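Local coordinates for ABC transporter, periplasmic solute-binding protein (PDB 4WED), which probably binds a peptide or a related small solute in the periplasm and hands it to an ABC importer, at residues His311-Pro316 with Pro495-His500. Sequence-based numbering, arbitrary orientation.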
ATOM      1  N   HIS A 311     -10.872  16.175  -4.726  1.00 65.69           N
ATOM      2  CA  HIS A 311     -10.590  17.494  -5.284  1.00 71.08           C
ATOM      3  C   HIS A 311      -9.729  17.462  -6.538  1.00 69.08           C
ATOM      4  O   HIS A 311      -8.928  18.355  -6.743  1.00 72.61           O
ATOM      5  CB  HIS A 311      -9.927  18.404  -4.248  1.00 76.25           C
ATOM      6  CG  HIS A 311     -10.885  19.025  -3.291  1.00 80.15           C
ATOM      7  ND1 HIS A 311     -11.070  18.549  -2.016  1.00 83.71           N
ATOM      8  CD2 HIS A 311     -11.733  20.070  -3.431  1.00 85.36           C
ATOM      9  CE1 HIS A 311     -11.975  19.288  -1.398  1.00 86.93           C
ATOM     10  NE2 HIS A 311     -12.398  20.213  -2.238  1.00 87.93           N
ATOM     11  N   GLY A 312      -9.923  16.446  -7.374  1.00 66.31           N
ATOM     12  CA  GLY A 312      -9.239  16.337  -8.645  1.00 64.99           C
ATOM     13  C   GLY A 312      -7.882  15.686  -8.551  1.00 64.29           C
ATOM     14  O   GLY A 312      -7.232  15.490  -9.552  1.00 70.05           O
ATOM     15  N   TYR A 313      -7.449  15.353  -7.352  1.00 61.65           N
ATOM     16  CA  TYR A 313      -6.106  14.843  -7.145  1.00 61.01           C
ATOM     17  C   TYR A 313      -5.911  13.331  -7.491  1.00 60.58           C
ATOM     18  O   TYR A 313      -4.775  12.883  -7.715  1.00 58.81           O
ATOM     19  CB  TYR A 313      -5.745  15.023  -5.681  1.00 60.26           C
ATOM     20  CG  TYR A 313      -5.279  16.387  -5.251  1.00 65.60           C
ATOM     21  CD1 TYR A 313      -4.321  17.097  -5.984  1.00 67.62           C
ATOM     22  CD2 TYR A 313      -5.751  16.967  -4.050  1.00 68.04           C
ATOM     23  CE1 TYR A 313      -3.880  18.350  -5.558  1.00 71.21           C
ATOM     24  CE2 TYR A 313      -5.311  18.214  -3.629  1.00 69.58           C
ATOM     25  CZ  TYR A 313      -4.372  18.893  -4.376  1.00 72.40           C
ATOM     26  OH  TYR A 313      -3.907  20.120  -3.948  1.00 77.86           O
ATOM     27  N   ALA A 314      -7.001  12.564  -7.453  1.00 58.11           N
ATOM     28  CA  ALA A 314      -6.997  11.148  -7.720  1.00 57.00           C
ATOM     29  C   ALA A 314      -6.954  10.824  -9.220  1.00 61.11           C
ATOM     30  O   ALA A 314      -7.607  11.487 -10.038  1.00 65.86           O
ATOM     31  CB  ALA A 314      -8.217  10.520  -7.095  1.00 54.30           C
ATOM     32  N   LYS A 315      -6.177   9.803  -9.579  1.00 63.72           N
ATOM     33  CA  LYS A 315      -6.058   9.351 -10.970  1.00 62.70           C
ATOM     34  C   LYS A 315      -7.091   8.250 -11.232  1.00 59.02           C
ATOM     35  O   LYS A 315      -7.186   7.301 -10.472  1.00 60.64           O
ATOM     36  CB  LYS A 315      -4.654   8.843 -11.226  1.00 64.57           C
ATOM     37  CG  LYS A 315      -4.281   8.717 -12.697  1.00 69.43           C
ATOM     38  CD  LYS A 315      -3.227   7.624 -12.952  1.00 71.11           C
ATOM     39  N   PRO A 316      -7.914   8.405 -12.273  1.00 59.66           N
ATOM     40  CA  PRO A 316      -8.884   7.361 -12.629  1.00 57.90           C
ATOM     41  C   PRO A 316      -8.167   6.054 -12.871  1.00 56.69           C
ATOM     42  O   PRO A 316      -7.059   6.058 -13.365  1.00 55.49           O
ATOM     43  CB  PRO A 316      -9.495   7.863 -13.945  1.00 58.20           C
ATOM     44  CG  PRO A 316      -9.401   9.349 -13.840  1.00 58.65           C
ATOM     45  CD  PRO A 316      -8.128   9.639 -13.053  1.00 58.62           C
ATOM     46  N   PRO A 495      -4.876   8.982  -4.032  1.00 64.41           N
ATOM     47  CA  PRO A 495      -3.590   9.679  -4.026  1.00 62.01           C
ATOM     48  C   PRO A 495      -3.054   9.904  -2.613  1.00 61.75           C
ATOM     49  O   PRO A 495      -3.788   9.793  -1.630  1.00 54.60           O
ATOM     50  CB  PRO A 495      -3.944  11.004  -4.655  1.00 63.50           C
ATOM     51  CG  PRO A 495      -5.297  11.277  -4.070  1.00 65.92           C
ATOM     52  CD  PRO A 495      -5.988   9.945  -3.915  1.00 65.69           C
ATOM     53  N   SER A 496      -1.762  10.196  -2.537  1.00 64.11           N
ATOM     54  CA  SER A 496      -1.077  10.450  -1.279  1.00 64.55           C
ATOM     55  C   SER A 496      -0.454  11.807  -1.387  1.00 63.04           C
ATOM     56  O   SER A 496       0.310  12.099  -2.321  1.00 66.46           O
ATOM     57  CB  SER A 496       0.019   9.410  -1.035  1.00 67.64           C
ATOM     58  OG  SER A 496       0.532   9.484   0.290  1.00 70.27           O
ATOM     59  N   ILE A 497      -0.788  12.647  -0.435  1.00 63.91           N
ATOM     60  CA  ILE A 497      -0.520  14.059  -0.568  1.00 65.27           C
ATOM     61  C   ILE A 497       0.402  14.523   0.525  1.00 63.07           C
ATOM     62  O   ILE A 497       0.129  14.307   1.703  1.00 63.28           O
ATOM     63  CB  ILE A 497      -1.812  14.846  -0.499  1.00 70.62           C
ATOM     64  CG1 ILE A 497      -2.757  14.351  -1.599  1.00 70.11           C
ATOM     65  CG2 ILE A 497      -1.541  16.351  -0.644  1.00 76.49           C
ATOM     66  CD1 ILE A 497      -4.207  14.687  -1.309  1.00 74.56           C
ATOM     67  N   TRP A 498       1.499  15.141   0.099  1.00 61.52           N
ATOM     68  CA  TRP A 498       2.475  15.761   0.985  1.00 62.48           C
ATOM     69  C   TRP A 498       2.563  17.236   0.701  1.00 61.86           C
ATOM     70  O   TRP A 498       2.275  17.665  -0.404  1.00 63.13           O
ATOM     71  CB  TRP A 498       3.838  15.100   0.805  1.00 62.63           C
ATOM     72  CG  TRP A 498       3.910  13.718   1.399  1.00 59.89           C
ATOM     73  CD1 TRP A 498       3.395  12.565   0.883  1.00 59.39           C
ATOM     74  CD2 TRP A 498       4.520  13.364   2.630  1.00 60.56           C
ATOM     75  NE1 TRP A 498       3.637  11.502   1.729  1.00 57.40           N
ATOM     76  CE2 TRP A 498       4.328  11.972   2.815  1.00 60.69           C
ATOM     77  CE3 TRP A 498       5.187  14.089   3.621  1.00 63.88           C
ATOM     78  CZ2 TRP A 498       4.823  11.296   3.930  1.00 60.25           C
ATOM     79  CZ3 TRP A 498       5.667  13.419   4.738  1.00 64.11           C
ATOM     80  CH2 TRP A 498       5.490  12.033   4.879  1.00 63.50           C
ATOM     81  N   ALA A 499       2.879  18.040   1.715  1.00 63.55           N
ATOM     82  CA  ALA A 499       3.305  19.407   1.459  1.00 63.29           C
ATOM     83  C   ALA A 499       4.587  19.695   2.203  1.00 63.92           C
ATOM     84  O   ALA A 499       4.790  19.176   3.286  1.00 64.31           O
ATOM     85  CB  ALA A 499       2.227  20.399   1.824  1.00 66.89           C
ATOM     86  N   HIS A 500       5.461  20.497   1.595  1.00 65.18           N
ATOM     87  CA  HIS A 500       6.665  21.008   2.234  1.00 66.13           C
ATOM     88  C   HIS A 500       6.782  22.513   2.109  1.00 71.98           C
ATOM     89  O   HIS A 500       6.041  23.182   1.358  1.00 73.09           O
ATOM     90  CB  HIS A 500       7.936  20.390   1.633  1.00 66.34           C
ATOM     91  CG  HIS A 500       8.120  20.616   0.158  1.00 66.15           C
ATOM     92  ND1 HIS A 500       8.539  21.820  -0.380  1.00 70.83           N
ATOM     93  CD2 HIS A 500       7.980  19.769  -0.887  1.00 66.08           C
ATOM     94  CE1 HIS A 500       8.622  21.705  -1.696  1.00 71.64           C
ATOM     95  NE2 HIS A 500       8.303  20.462  -2.028  1.00 68.52           N
TER
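Pro495 opens the contact by laying its pyrrolidine ring against the backbone joining Tyr313 to Ala314. Its CB sits 3.7 Å from Tyr313 O. CG packs on Tyr313 CB, and CD rests 3.9 Å from Ala314 CB, the ring thus spanning one peptide link and the methyl beyond it. Replacing the proline by alanine removes CG and CD, which would probably leave Ala314 CB and Tyr313 CB without the atoms they pack on, opening a gap beside the turn.

Two residues on, Ile497 comes back to the interface. With CG1 anti to its carbonyl carbon (chi1 -57°), Ile497 extends CD1 to within 3.9 Å of Tyr313 CD2, meeting the ring obliquely; the two side chains cross at about a right angle. Beyond this apolar flank, Tyr313 OH hydrogen-bonds to Glu260 and the ring makes a cation-pi contact with Lys257, both from helix 253-261.

The contact illustrates how a strand can be joined to the loop after a helix, here helix 302-310, by apolar packing where the pairing of 315-316 with 488-500 gives way. Val268 touches both Tyr313 and Pro495, tying the patch to strand 265-269 of the same antiparallel sheet. Chemically, the direct contact depends on shape and exclusion of water, whereas the hydrogen bond that would fix the tyrosine's orientation comes from elsewhere.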